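Local coordinates for protein importin-95 (PDB 4XRI) that probably ferries protein cargo into the nucleus as a flexible importin-beta transport receptor built of HEAT repeats, and is expected to bind a small GTPase, at residues H263-M268 / P320-A325; D212-V217 / N254-L259; G248-L253 / G274-G279; N219-E224 / A258-H263. The protein carries 2 engineered substitutions. All coordinates share one frame; numbering follows the deposited sequence.

Interaction 1: H263-M268 / P320-A325. With SO4 (sulfate ion), chain H.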
loop_
_atom_site.group_PDB
_atom_site.type_symbol
_atom_site.label_atom_id
_atom_site.label_comp_id
_atom_site.label_asym_id
_atom_site.label_seq_id
_atom_site.Cartn_x
_atom_site.Cartn_y
_atom_site.Cartn_z
ATOM N N HIS A 263 18.621 -15.426 14.241
ATOM C CA HIS A 263 19.167 -16.726 14.627
ATOM C C HIS A 263 19.940 -17.418 13.503
ATOM O O HIS A 263 20.351 -18.570 13.648
ATOM C CB HIS A 263 18.047 -17.662 15.098
ATOM C CG HIS A 263 17.313 -17.179 16.311
ATOM N ND1 HIS A 263 17.858 -17.207 17.575
ATOM C CD2 HIS A 263 16.060 -16.684 16.451
ATOM C CE1 HIS A 263 16.978 -16.736 18.442
ATOM N NE2 HIS A 263 15.880 -16.411 17.785
ATOM N N MET A 264 20.154 -16.722 12.392
ATOM C CA MET A 264 20.576 -17.393 11.163
ATOM C C MET A 264 22.075 -17.395 10.864
ATOM O O MET A 264 22.508 -18.057 9.919
ATOM C CB MET A 264 19.844 -16.771 9.973
ATOM C CG MET A 264 18.376 -17.156 9.878
ATOM S SD MET A 264 18.145 -18.941 9.740
ATOM C CE MET A 264 17.636 -19.355 11.408
ATOM N N ARG A 265 22.857 -16.666 11.654
ATOM C CA ARG A 265 24.287 -16.511 11.379
ATOM C C ARG A 265 25.018 -17.841 11.203
ATOM O O ARG A 265 25.663 -18.070 10.180
ATOM C CB ARG A 265 24.963 -15.712 12.492
ATOM C CG ARG A 265 26.432 -15.422 12.228
ATOM C CD ARG A 265 26.975 -14.423 13.229
ATOM N NE ARG A 265 27.759 -13.377 12.580
ATOM C CZ ARG A 265 28.092 -12.229 13.160
ATOM N NH1 ARG A 265 27.703 -11.981 14.402
ATOM N NH2 ARG A 265 28.807 -11.328 12.497
ATOM N N TYR A 266 24.906 -18.712 12.202
ATOM C CA TYR A 266 25.570 -20.012 12.172
ATOM C C TYR A 266 25.166 -20.831 10.950
ATOM O O TYR A 266 26.017 -21.366 10.240
ATOM C CB TYR A 266 25.259 -20.798 13.449
ATOM C CG TYR A 266 25.673 -22.256 13.401
ATOM C CD1 TYR A 266 26.976 -22.639 13.693
ATOM C CD2 TYR A 266 24.754 -23.248 13.077
ATOM C CE1 TYR A 266 27.355 -23.970 13.657
ATOM C CE2 TYR A 266 25.126 -24.581 13.035
ATOM C CZ TYR A 266 26.427 -24.936 13.327
ATOM O OH TYR A 266 26.799 -26.260 13.289
ATOM N N TYR A 267 23.862 -20.915 10.709
ATOM C CA TYR A 267 23.327 -21.734 9.625
ATOM C C TYR A 267 23.669 -21.172 8.250
ATOM O O TYR A 267 23.924 -21.926 7.311
ATOM C CB TYR A 267 21.815 -21.871 9.777
ATOM C CG TYR A 267 21.417 -22.419 11.127
ATOM C CD1 TYR A 267 21.531 -23.775 11.407
ATOM C CD2 TYR A 267 20.943 -21.581 12.128
ATOM C CE1 TYR A 267 21.178 -24.283 12.640
ATOM C CE2 TYR A 267 20.586 -22.080 13.365
ATOM C CZ TYR A 267 20.705 -23.432 13.616
ATOM O OH TYR A 267 20.352 -23.937 14.846
ATOM N N MET A 268 23.670 -19.848 8.140
ATOM C CA MET A 268 24.036 -19.182 6.895
ATOM C C MET A 268 25.451 -19.572 6.479
ATOM O O MET A 268 25.676 -20.029 5.358
ATOM C CB MET A 268 23.927 -17.660 7.037
ATOM C CG MET A 268 24.432 -16.893 5.829
ATOM S SD MET A 268 23.414 -17.137 4.361
ATOM C CE MET A 268 21.991 -16.121 4.751
ATOM N N PRO A 320 20.201 -6.758 15.782
ATOM C CA PRO A 320 21.265 -7.624 15.263
ATOM C C PRO A 320 21.392 -7.534 13.742
ATOM O O PRO A 320 20.393 -7.632 13.036
ATOM C CB PRO A 320 20.821 -9.023 15.703
ATOM C CG PRO A 320 20.012 -8.782 16.928
ATOM C CD PRO A 320 19.297 -7.482 16.694
ATOM N N PHE A 321 22.615 -7.337 13.256
ATOM C CA PHE A 321 22.871 -7.183 11.827
ATOM C C PHE A 321 24.143 -7.930 11.439
ATOM O O PHE A 321 25.209 -7.683 12.003
ATOM C CB PHE A 321 22.979 -5.698 11.461
ATOM C CG PHE A 321 23.198 -5.445 9.996
ATOM C CD1 PHE A 321 22.151 -5.551 9.098
ATOM C CD2 PHE A 321 24.448 -5.091 9.521
ATOM C CE1 PHE A 321 22.348 -5.318 7.752
ATOM C CE2 PHE A 321 24.651 -4.853 8.176
ATOM C CZ PHE A 321 23.601 -4.969 7.289
ATOM N N TYR A 322 24.028 -8.837 10.472
ATOM C CA TYR A 322 25.115 -9.760 10.160
ATOM C C TYR A 322 25.738 -9.538 8.786
ATOM O O TYR A 322 26.672 -10.245 8.412
ATOM C CB TYR A 322 24.616 -11.201 10.255
ATOM C CG TYR A 322 23.992 -11.550 11.585
ATOM C CD1 TYR A 322 24.661 -11.296 12.775
ATOM C CD2 TYR A 322 22.731 -12.130 11.650
ATOM C CE1 TYR A 322 24.091 -11.614 13.995
ATOM C CE2 TYR A 322 22.155 -12.451 12.862
ATOM C CZ TYR A 322 22.837 -12.192 14.033
ATOM O OH TYR A 322 22.258 -12.515 15.238
ATOM N N ASN A 323 25.217 -8.568 8.041
ATOM C CA ASN A 323 25.739 -8.242 6.713
ATOM C C ASN A 323 25.782 -9.441 5.764
ATOM O O ASN A 323 26.757 -9.624 5.034
ATOM C CB ASN A 323 27.144 -7.643 6.828
ATOM C CG ASN A 323 27.182 -6.169 6.473
ATOM O OD1 ASN A 323 26.442 -5.709 5.605
ATOM N ND2 ASN A 323 28.044 -5.420 7.153
ATOM N N PHE A 324 24.727 -10.252 5.782
ATOM C CA PHE A 324 24.655 -11.447 4.941
ATOM C C PHE A 324 24.826 -11.123 3.462
ATOM O O PHE A 324 25.629 -11.748 2.768
ATOM C CB PHE A 324 23.324 -12.171 5.152
ATOM C CG PHE A 324 23.231 -12.902 6.459
ATOM C CD1 PHE A 324 24.369 -13.381 7.087
ATOM C CD2 PHE A 324 22.003 -13.111 7.061
ATOM C CE1 PHE A 324 24.280 -14.054 8.290
ATOM C CE2 PHE A 324 21.909 -13.782 8.260
ATOM C CZ PHE A 324 23.048 -14.255 8.877
ATOM N N ALA A 325 24.058 -10.144 2.993
ATOM C CA ALA A 325 24.070 -9.754 1.586
ATOM C C ALA A 325 25.437 -9.237 1.151
ATOM O O ALA A 325 25.923 -9.578 0.073
ATOM C CB ALA A 325 23.006 -8.705 1.326
HETATM S S SO4 H . 25.679 -17.600 16.019
HETATM O O1 SO4 H . 25.493 -16.411 16.844
HETATM O O2 SO4 H . 24.529 -17.753 15.136
HETATM O O3 SO4 H . 26.895 -17.460 15.226
HETATM O O4 SO4 H . 25.787 -18.773 16.877
#

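Interaction 2: D212-V217 / N254-L259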
loop_
_atom_site.group_PDB
_atom_site.type_symbol
_atom_site.label_atom_id
_atom_site.label_comp_id
_atom_site.label_asym_id
_atom_site.label_seq_id
_atom_site.Cartn_x
_atom_site.Cartn_y
_atom_site.Cartn_z
ATOM N N ASP A 212 4.272 -24.310 7.320
ATOM C CA ASP A 212 3.032 -23.740 7.837
ATOM C C ASP A 212 3.031 -23.659 9.363
ATOM O O ASP A 212 2.322 -22.842 9.946
ATOM C CB ASP A 212 1.825 -24.561 7.364
ATOM C CG ASP A 212 1.563 -24.414 5.875
ATOM O OD1 ASP A 212 2.015 -23.410 5.285
ATOM O OD2 ASP A 212 0.895 -25.297 5.298
ATOM N N SER A 213 3.830 -24.501 10.006
ATOM C CA SER A 213 3.787 -24.617 11.461
ATOM C C SER A 213 4.927 -23.874 12.150
ATOM O O SER A 213 5.110 -24.003 13.359
ATOM C CB SER A 213 3.819 -26.091 11.871
ATOM O OG SER A 213 2.807 -26.829 11.210
ATOM N N LEU A 214 5.677 -23.091 11.382
ATOM C CA LEU A 214 6.906 -22.465 11.870
ATOM C C LEU A 214 6.713 -21.605 13.113
ATOM O O LEU A 214 7.452 -21.747 14.088
ATOM C CB LEU A 214 7.535 -21.623 10.762
ATOM C CG LEU A 214 8.433 -22.415 9.816
ATOM C CD1 LEU A 214 8.990 -21.523 8.723
ATOM C CD2 LEU A 214 9.559 -23.075 10.600
ATOM N N GLU A 215 5.725 -20.716 13.071
ATOM C CA GLU A 215 5.437 -19.847 14.205
ATOM C C GLU A 215 5.142 -20.660 15.463
ATOM O O GLU A 215 5.562 -20.292 16.559
ATOM C CB GLU A 215 4.262 -18.918 13.888
ATOM C CG GLU A 215 4.528 -17.949 12.748
ATOM C CD GLU A 215 3.510 -16.825 12.680
ATOM O OE1 GLU A 215 2.486 -16.902 13.391
ATOM O OE2 GLU A 215 3.742 -15.861 11.920
ATOM N N PHE A 216 4.444 -21.779 15.297
ATOM C CA PHE A 216 4.072 -22.610 16.435
ATOM C C PHE A 216 5.183 -23.563 16.880
ATOM O O PHE A 216 5.716 -23.421 17.979
ATOM C CB PHE A 216 2.809 -23.418 16.122
ATOM C CG PHE A 216 2.473 -24.445 17.172
ATOM C CD1 PHE A 216 1.905 -24.067 18.379
ATOM C CD2 PHE A 216 2.728 -25.788 16.953
ATOM C CE1 PHE A 216 1.603 -25.010 19.345
ATOM C CE2 PHE A 216 2.430 -26.735 17.914
ATOM C CZ PHE A 216 1.866 -26.347 19.112
ATOM N N VAL A 217 5.525 -24.535 16.035
ATOM C CA VAL A 217 6.369 -25.651 16.467
ATOM C C VAL A 217 7.787 -25.247 16.862
ATOM O O VAL A 217 8.404 -25.894 17.707
ATOM C CB VAL A 217 6.477 -26.750 15.379
ATOM C CG1 VAL A 217 5.116 -27.358 15.089
ATOM C CG2 VAL A 217 7.116 -26.214 14.108
ATOM N N ASN A 254 12.647 -19.713 3.372
ATOM C CA ASN A 254 12.330 -18.300 3.186
ATOM C C ASN A 254 11.515 -17.740 4.341
ATOM O O ASN A 254 11.716 -16.600 4.760
ATOM C CB ASN A 254 11.572 -18.089 1.875
ATOM C CG ASN A 254 12.424 -18.395 0.657
ATOM O OD1 ASN A 254 13.640 -18.544 0.760
ATOM N ND2 ASN A 254 11.788 -18.489 -0.505
ATOM N N ARG A 255 10.595 -18.551 4.851
ATOM C CA ARG A 255 9.775 -18.150 5.986
ATOM C C ARG A 255 10.609 -18.111 7.262
ATOM O O ARG A 255 10.411 -17.247 8.118
ATOM C CB ARG A 255 8.580 -19.092 6.150
ATOM C CG ARG A 255 7.481 -18.828 5.142
ATOM C CD ARG A 255 6.368 -19.860 5.195
ATOM N NE ARG A 255 5.459 -19.678 4.065
ATOM C CZ ARG A 255 4.306 -20.318 3.907
ATOM N NH1 ARG A 255 3.899 -21.196 4.813
ATOM N NH2 ARG A 255 3.557 -20.074 2.839
ATOM N N ILE A 256 11.547 -19.046 7.376
ATOM C CA ILE A 256 12.458 -19.080 8.514
ATOM C C ILE A 256 13.303 -17.809 8.567
ATOM O O ILE A 256 13.434 -17.179 9.620
ATOM C CB ILE A 256 13.383 -20.314 8.460
ATOM C CG1 ILE A 256 12.600 -21.579 8.823
ATOM C CG2 ILE A 256 14.571 -20.139 9.397
ATOM C CD1 ILE A 256 13.356 -22.860 8.568
ATOM N N MET A 257 13.866 -17.434 7.422
ATOM C CA MET A 257 14.669 -16.221 7.323
ATOM C C MET A 257 13.850 -14.978 7.663
ATOM O O MET A 257 14.324 -14.085 8.362
ATOM C CB MET A 257 15.262 -16.088 5.920
ATOM C CG MET A 257 16.098 -14.822 5.711
ATOM S SD MET A 257 17.532 -14.734 6.808
ATOM C CE MET A 257 18.416 -16.212 6.322
ATOM N N ALA A 258 12.616 -14.935 7.168
ATOM C CA ALA A 258 11.734 -13.789 7.380
ATOM C C ALA A 258 11.369 -13.635 8.853
ATOM O O ALA A 258 11.227 -12.520 9.357
ATOM C CB ALA A 258 10.474 -13.927 6.539
ATOM N N LEU A 259 11.231 -14.762 9.540
ATOM C CA LEU A 259 10.821 -14.761 10.937
ATOM C C LEU A 259 11.996 -14.737 11.907
ATOM O O LEU A 259 11.912 -14.128 12.973
ATOM C CB LEU A 259 9.955 -15.987 11.233
ATOM C CG LEU A 259 8.529 -16.025 10.684
ATOM C CD1 LEU A 259 8.027 -17.459 10.655
ATOM C CD2 LEU A 259 7.613 -15.159 11.534
#

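Interaction 3: G248-L253 / G274-G279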
loop_
_atom_site.group_PDB
_atom_site.type_symbol
_atom_site.label_atom_id
_atom_site.label_comp_id
_atom_site.label_asym_id
_atom_site.label_seq_id
_atom_site.Cartn_x
_atom_site.Cartn_y
_atom_site.Cartn_z
ATOM N N GLY A 248 9.284 -27.083 -1.495
ATOM C CA GLY A 248 8.737 -26.993 -0.156
ATOM C C GLY A 248 9.802 -26.581 0.839
ATOM O O GLY A 248 9.556 -25.773 1.735
ATOM N N ALA A 249 11.000 -27.132 0.667
ATOM C CA ALA A 249 12.125 -26.833 1.549
ATOM C C ALA A 249 12.535 -25.365 1.486
ATOM O O ALA A 249 12.731 -24.719 2.520
ATOM C CB ALA A 249 13.304 -27.715 1.204
ATOM N N PHE A 250 12.662 -24.840 0.271
ATOM C CA PHE A 250 13.098 -23.459 0.081
ATOM C C PHE A 250 12.045 -22.462 0.537
ATOM O O PHE A 250 12.370 -21.394 1.054
ATOM C CB PHE A 250 13.452 -23.203 -1.382
ATOM C CG PHE A 250 14.865 -23.562 -1.727
ATOM C CD1 PHE A 250 15.913 -22.771 -1.294
ATOM C CD2 PHE A 250 15.147 -24.691 -2.474
ATOM C CE1 PHE A 250 17.216 -23.092 -1.603
ATOM C CE2 PHE A 250 16.452 -25.020 -2.789
ATOM C CZ PHE A 250 17.488 -24.219 -2.351
ATOM N N GLY A 251 10.780 -22.821 0.350
ATOM C CA GLY A 251 9.683 -22.008 0.835
ATOM C C GLY A 251 9.716 -21.951 2.348
ATOM O O GLY A 251 9.489 -20.904 2.950
ATOM N N CYS A 252 10.003 -23.096 2.959
ATOM C CA CYS A 252 10.163 -23.194 4.405
ATOM C C CYS A 252 11.325 -22.320 4.869
ATOM O O CYS A 252 11.229 -21.608 5.869
ATOM C CB CYS A 252 10.396 -24.652 4.812
ATOM S SG CYS A 252 10.220 -25.009 6.563
ATOM N N LEU A 253 12.422 -22.383 4.122
ATOM C CA LEU A 253 13.635 -21.651 4.453
ATOM C C LEU A 253 13.410 -20.141 4.375
ATOM O O LEU A 253 13.910 -19.384 5.209
ATOM C CB LEU A 253 14.769 -22.076 3.517
ATOM C CG LEU A 253 16.204 -21.782 3.950
ATOM C CD1 LEU A 253 16.423 -22.242 5.383
ATOM C CD2 LEU A 253 17.183 -22.474 3.006
ATOM N N GLY A 274 25.677 -21.836 0.594
ATOM C CA GLY A 274 25.879 -22.759 -0.506
ATOM C C GLY A 274 24.597 -23.348 -1.058
ATOM O O GLY A 274 24.448 -23.495 -2.267
ATOM N N LEU A 275 23.667 -23.682 -0.171
ATOM C CA LEU A 275 22.394 -24.274 -0.579
ATOM C C LEU A 275 21.597 -23.358 -1.498
ATOM O O LEU A 275 21.074 -23.799 -2.523
ATOM C CB LEU A 275 21.545 -24.622 0.644
ATOM C CG LEU A 275 21.987 -25.827 1.469
ATOM C CD1 LEU A 275 21.070 -26.003 2.662
ATOM C CD2 LEU A 275 21.995 -27.078 0.610
ATOM N N THR A 276 21.505 -22.085 -1.129
ATOM C CA THR A 276 20.723 -21.128 -1.902
ATOM C C THR A 276 21.428 -20.746 -3.201
ATOM O O THR A 276 20.774 -20.430 -4.192
ATOM C CB THR A 276 20.422 -19.861 -1.083
ATOM O OG1 THR A 276 21.647 -19.285 -0.613
ATOM C CG2 THR A 276 19.548 -20.210 0.115
ATOM N N ILE A 277 22.756 -20.780 -3.190
ATOM C CA ILE A 277 23.537 -20.579 -4.406
ATOM C C ILE A 277 23.205 -21.675 -5.413
ATOM O O ILE A 277 22.942 -21.403 -6.588
ATOM C CB ILE A 277 25.050 -20.576 -4.117
ATOM C CG1 ILE A 277 25.467 -19.244 -3.492
ATOM C CG2 ILE A 277 25.845 -20.821 -5.393
ATOM C CD1 ILE A 277 26.876 -19.251 -2.938
ATOM N N LEU A 278 23.207 -22.916 -4.933
ATOM C CA LEU A 278 22.831 -24.063 -5.749
ATOM C C LEU A 278 21.389 -23.940 -6.223
ATOM O O LEU A 278 21.073 -24.258 -7.368
ATOM C CB LEU A 278 23.015 -25.369 -4.967
ATOM C CG LEU A 278 24.429 -25.793 -4.560
ATOM C CD1 LEU A 278 24.383 -27.121 -3.819
ATOM C CD2 LEU A 278 25.335 -25.886 -5.778
ATOM N N GLY A 279 20.518 -23.479 -5.333
ATOM C CA GLY A 279 19.107 -23.337 -5.646
ATOM C C GLY A 279 18.838 -22.336 -6.752
ATOM O O GLY A 279 17.995 -22.564 -7.615
#

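Interaction 4: N219-E224 / A258-H263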
loop_
_atom_site.group_PDB
_atom_site.type_symbol
_atom_site.label_atom_id
_atom_site.label_comp_id
_atom_site.label_asym_id
_atom_site.label_seq_id
_atom_site.Cartn_x
_atom_site.Cartn_y
_atom_site.Cartn_z
ATOM N N ASN A 219 8.666 -22.962 18.579
ATOM C CA ASN A 219 8.580 -22.172 19.802
ATOM C C ASN A 219 9.398 -20.905 19.634
ATOM O O ASN A 219 10.240 -20.575 20.470
ATOM C CB ASN A 219 9.051 -22.964 21.023
ATOM C CG ASN A 219 8.641 -22.308 22.330
ATOM O OD1 ASN A 219 7.845 -21.366 22.340
ATOM N ND2 ASN A 219 9.179 -22.802 23.438
ATOM N N ASN A 220 9.163 -20.230 18.513
ATOM C CA ASN A 220 9.848 -18.993 18.169
ATOM C C ASN A 220 11.370 -19.143 18.114
ATOM O O ASN A 220 12.103 -18.176 18.324
ATOM C CB ASN A 220 9.458 -17.894 19.157
ATOM C CG ASN A 220 7.955 -17.732 19.280
ATOM O OD1 ASN A 220 7.387 -17.882 20.361
ATOM N ND2 ASN A 220 7.300 -17.432 18.163
ATOM N N PHE A 221 11.829 -20.363 17.838
ATOM C CA PHE A 221 13.242 -20.639 17.565
ATOM C C PHE A 221 14.200 -20.238 18.687
ATOM O O PHE A 221 15.384 -20.013 18.439
ATOM C CB PHE A 221 13.661 -19.928 16.275
ATOM C CG PHE A 221 13.725 -20.828 15.078
ATOM C CD1 PHE A 221 12.663 -21.652 14.750
ATOM C CD2 PHE A 221 14.848 -20.837 14.270
ATOM C CE1 PHE A 221 12.726 -22.479 13.644
ATOM C CE2 PHE A 221 14.917 -21.659 13.163
ATOM C CZ PHE A 221 13.855 -22.481 12.848
ATOM N N LYS A 222 13.699 -20.162 19.913
ATOM C CA LYS A 222 14.503 -19.659 21.023
ATOM C C LYS A 222 15.569 -20.647 21.488
ATOM O O LYS A 222 16.628 -20.244 21.967
ATOM C CB LYS A 222 13.607 -19.289 22.205
ATOM C CG LYS A 222 12.385 -18.474 21.829
ATOM C CD LYS A 222 11.810 -17.765 23.043
ATOM C CE LYS A 222 10.353 -17.406 22.831
ATOM N NZ LYS A 222 9.500 -18.626 22.782
ATOM N N HIS A 223 15.290 -21.939 21.344
ATOM C CA HIS A 223 16.166 -22.966 21.893
ATOM C C HIS A 223 16.973 -23.672 20.805
ATOM O O HIS A 223 16.445 -24.015 19.747
ATOM C CB HIS A 223 15.344 -23.972 22.698
ATOM C CG HIS A 223 14.377 -23.331 23.642
ATOM N ND1 HIS A 223 13.010 -23.414 23.484
ATOM C CD2 HIS A 223 14.577 -22.572 24.750
ATOM C CE1 HIS A 223 12.411 -22.749 24.454
ATOM N NE2 HIS A 223 13.342 -22.228 25.236
ATOM N N GLU A 224 18.254 -23.886 21.086
ATOM C CA GLU A 224 19.218 -24.354 20.093
ATOM C C GLU A 224 18.922 -25.759 19.571
ATOM O O GLU A 224 19.203 -26.069 18.413
ATOM C CB GLU A 224 20.628 -24.314 20.686
ATOM C CG GLU A 224 21.745 -24.384 19.660
ATOM C CD GLU A 224 23.119 -24.254 20.289
ATOM O OE1 GLU A 224 23.229 -24.442 21.518
ATOM O OE2 GLU A 224 24.087 -23.961 19.555
ATOM N N ALA A 258 12.616 -14.935 7.168
ATOM C CA ALA A 258 11.734 -13.789 7.380
ATOM C C ALA A 258 11.369 -13.635 8.853
ATOM O O ALA A 258 11.227 -12.520 9.357
ATOM C CB ALA A 258 10.474 -13.927 6.539
ATOM N N LEU A 259 11.231 -14.762 9.540
ATOM C CA LEU A 259 10.821 -14.761 10.937
ATOM C C LEU A 259 11.996 -14.737 11.907
ATOM O O LEU A 259 11.912 -14.128 12.973
ATOM C CB LEU A 259 9.955 -15.987 11.233
ATOM C CG LEU A 259 8.529 -16.025 10.684
ATOM C CD1 LEU A 259 8.027 -17.459 10.655
ATOM C CD2 LEU A 259 7.613 -15.159 11.534
ATOM N N TYR A 260 13.090 -15.403 11.547
ATOM C CA TYR A 260 14.151 -15.646 12.514
ATOM C C TYR A 260 15.537 -15.251 12.027
ATOM O O TYR A 260 16.513 -15.946 12.299
ATOM C CB TYR A 260 14.148 -17.121 12.914
ATOM C CG TYR A 260 12.789 -17.600 13.356
ATOM C CD1 TYR A 260 12.174 -17.049 14.469
ATOM C CD2 TYR A 260 12.117 -18.594 12.657
ATOM C CE1 TYR A 260 10.927 -17.472 14.877
ATOM C CE2 TYR A 260 10.868 -19.028 13.060
ATOM C CZ TYR A 260 10.278 -18.462 14.171
ATOM O OH TYR A 260 9.037 -18.885 14.578
ATOM N N TYR A 261 15.611 -14.129 11.319
ATOM C CA TYR A 261 16.873 -13.593 10.814
ATOM C C TYR A 261 17.962 -13.590 11.883
ATOM O O TYR A 261 19.104 -13.976 11.624
ATOM C CB TYR A 261 16.667 -12.171 10.283
ATOM C CG TYR A 261 17.953 -11.436 9.971
ATOM C CD1 TYR A 261 18.496 -11.460 8.696
ATOM C CD2 TYR A 261 18.617 -10.702 10.952
ATOM C CE1 TYR A 261 19.664 -10.787 8.405
ATOM C CE2 TYR A 261 19.788 -10.032 10.673
ATOM C CZ TYR A 261 20.306 -10.074 9.396
ATOM O OH TYR A 261 21.473 -9.407 9.110
ATOM N N GLU A 262 17.591 -13.158 13.084
ATOM C CA GLU A 262 18.538 -12.989 14.181
ATOM C C GLU A 262 19.215 -14.292 14.604
ATOM O O GLU A 262 20.264 -14.268 15.247
ATOM C CB GLU A 262 17.831 -12.363 15.386
ATOM C CG GLU A 262 16.729 -13.223 15.983
ATOM C CD GLU A 262 16.053 -12.560 17.169
ATOM O OE1 GLU A 262 16.558 -11.517 17.633
ATOM O OE2 GLU A 262 15.015 -13.079 17.632
ATOM N N HIS A 263 18.621 -15.426 14.241
ATOM C CA HIS A 263 19.167 -16.726 14.627
ATOM C C HIS A 263 19.940 -17.418 13.503
ATOM O O HIS A 263 20.351 -18.570 13.648
ATOM C CB HIS A 263 18.047 -17.662 15.098
ATOM C CG HIS A 263 17.313 -17.179 16.311
ATOM N ND1 HIS A 263 17.858 -17.207 17.575
ATOM C CD2 HIS A 263 16.060 -16.684 16.451
ATOM C CE1 HIS A 263 16.978 -16.736 18.442
ATOM N NE2 HIS A 263 15.880 -16.411 17.785
HETATM O O HOH W 1 7.427 -16.981 15.746
#

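Interaction 1: H263-M268 / P320-A325
Tyr322, in the loop that leads into helix 324-340, turns one ring face to Arg265: the arginine CB stands 4.2 Å from the Tyr322 ring centroid and 3° off its normal, a CH-pi contact. Arg265 carries its CG anti to the backbone N (chi1 -176°), and its chain runs on past the rim of the tyrosine, bringing NH1 to 3.5 Å from Tyr322 CD1. That carbon lies over a guanidinium face, but the planes are 44° apart, too inclined for a flat stack. Tyr322 OH is held by the carbonyl of Glu262, just ahead of helix 265-280. The contact thus joins the starts of two helices in the all-helical HEAT-repeat solenoid of the importin-beta family. Phe324, in the first turn of helix 324-340, has its two faces covered by Met268 and Tyr322. Over one, Met268 curls its bent chain: CG makes a CH-pi contact 4.0 Å from the Phe324 centroid, and SD, more distant at 4.9 Å from that centroid, adds a Met-aromatic contact. The opposite face rests on Tyr322 CB. At the ring edge Phe324 CZ is 3.6 Å from Arg265 CA, while Phe324 CE2 reaches Met264 CB at 4.0 Å. Near Arg265 CB, a sulfate ion, probably from the crystallisation liquor, accepts a hydrogen bond from Tyr266 N.

Interaction 2: D212-V217 / N254-L259
The Arg255 guanidinium meets Asp212 at its edge and nearly in its plane: NH1 donates to OD1 of Asp212 at 2.9 Å, with an N-H...O angle of 141°. This is a one-pronged salt bridge, with the carboxylate plane turned 30° from the guanidinium. Arg255 spans the gap with a chain extended from CG to NE. An alanine at Asp212 would remove the carboxylate and would probably leave the Arg255 charge without its mate and the guanidinium free to swing. Next to the ion pair, Leu214 packs against helix 243-260, its CD1 3.6 Å from both Arg255 CB and Ile256 CG1; the leucine and isoleucine side chains cross at about a right angle. Short helix 214-217 is thereby laid against the C-terminal half of helix 243-260, helix-on-helix packing of the HEAT-repeat superhelix. One turn on, Leu259 CD1 lies 4.2 Å from Leu214 CB, and Leu259 CD2 is 4.0 Å from Glu215 OE2. The other carboxylate oxygen of Glu215 forms a salt bridge with Arg175.

Interaction 3: G248-L253 / G274-G279
Phe250 is the long arm of this contact, reaching from helix 243-260 to the backbone of helix 265-280. With chi1 at -86° its ring projects toward the other helix and presents its far edge. Phe250 CZ stands 3.6 Å from Leu275 O, which lies in the ring plane and also accepts the helical bond from Gly279 N. The neighbouring CE1 of Phe250 is 4.0 Å from Thr276 CA. Beyond it Phe250 CZ comes to 3.8 Å from Gly279 CA; a beta carbon at that glycine would fall only 2.6 Å from the same CZ, a clash, so the absence of a side chain is what lets the ring tip in. Thr276 places OG1 between its backbone N and carbonyl carbon (chi1 56°), where the hydroxyl bonds back chiefly to the carbonyl of Leu272, with that of Phe273 also within bonding distance. This leaves CG2 as the branch facing the partner helix, 4.1 Å from Phe250 CE1 and 4.4 Å from Leu253 CD2. Phe294 of helix 285-310 touches both Leu253 and Thr276, and Leu290 and Ala291 of that helix pack on Phe250. The axes of the two short segments cross at -128° and approach no closer than 12.1 Å, a wide spacing bridged by the phenyl ring and shared with a third helix, in keeping with the layered helices of a HEAT-repeat solenoid.

Interaction 4: N219-E224 / A258-H263
Asn220 and Phe221 follow Asn219 with positive phi, three left-handed residues in a row, and this turn faces the end of helix 243-260, where His263 N bonds back to Tyr260 O in a 3-10 turn. Phe221 and Tyr260 carry the contact as an offset stack: centroids 4.3 Å apart, planes only 3° from parallel, with Phe221 CB also over the tyrosine face, 3.8 Å from the Tyr260 centroid. The opposite face of Tyr260 is covered by CB of Leu259, so its ring is sandwiched. Tyr260 swings out with CG anti to its own carbonyl carbon (chi1 -52°), and its CE1 comes to 3.7 Å from Asn220 C. The hydroxyl binds a water at 2.8 Å from Tyr260 OH and makes a weak bond to the carbonyl of Leu214. A serine in place of Tyr260 would lack the ring and would probably leave Phe221 without its stacking partner and open a gap beside Leu259. The carbonyl O of Phe221 stands over the centre of one His263 ring face, 3.6 Å from His263 CE1; CG of Glu262 covers the other face. That same oxygen is bonded by Arg227 NE. Lys222 NZ fastens the turn by reaching Asn219 O at 3.1 Å, from above the carbonyl plane. Here an inter-helix loop of the HEAT-repeat solenoid packs through an aromatic stack on the C-terminal end of a neighbouring helix.

All four contacts lie on the same side of the chain's centre, in one run of the solenoid. Helix 243-260 is the common element: interactions 2, 3 and 4 all use it, and helix 265-280, which follows it, serves interactions 1 and 3. Interactions 2 and 4 are nearest, centres about 8 Å apart, sharing Ala258 and Leu259. Interaction 1 lies about 12 Å from interaction 4, with which it shares His263, and is joined to it through Tyr322 and Phe324, both of which meet Tyr261. Interactions 2 and 4 close before interaction 1 opens, whereas interaction 3 crosses all three along the chain. Interaction 3 joins successive helices, whereas interactions 1 and 2 each skip over one, consistent with a HEAT-repeat solenoid.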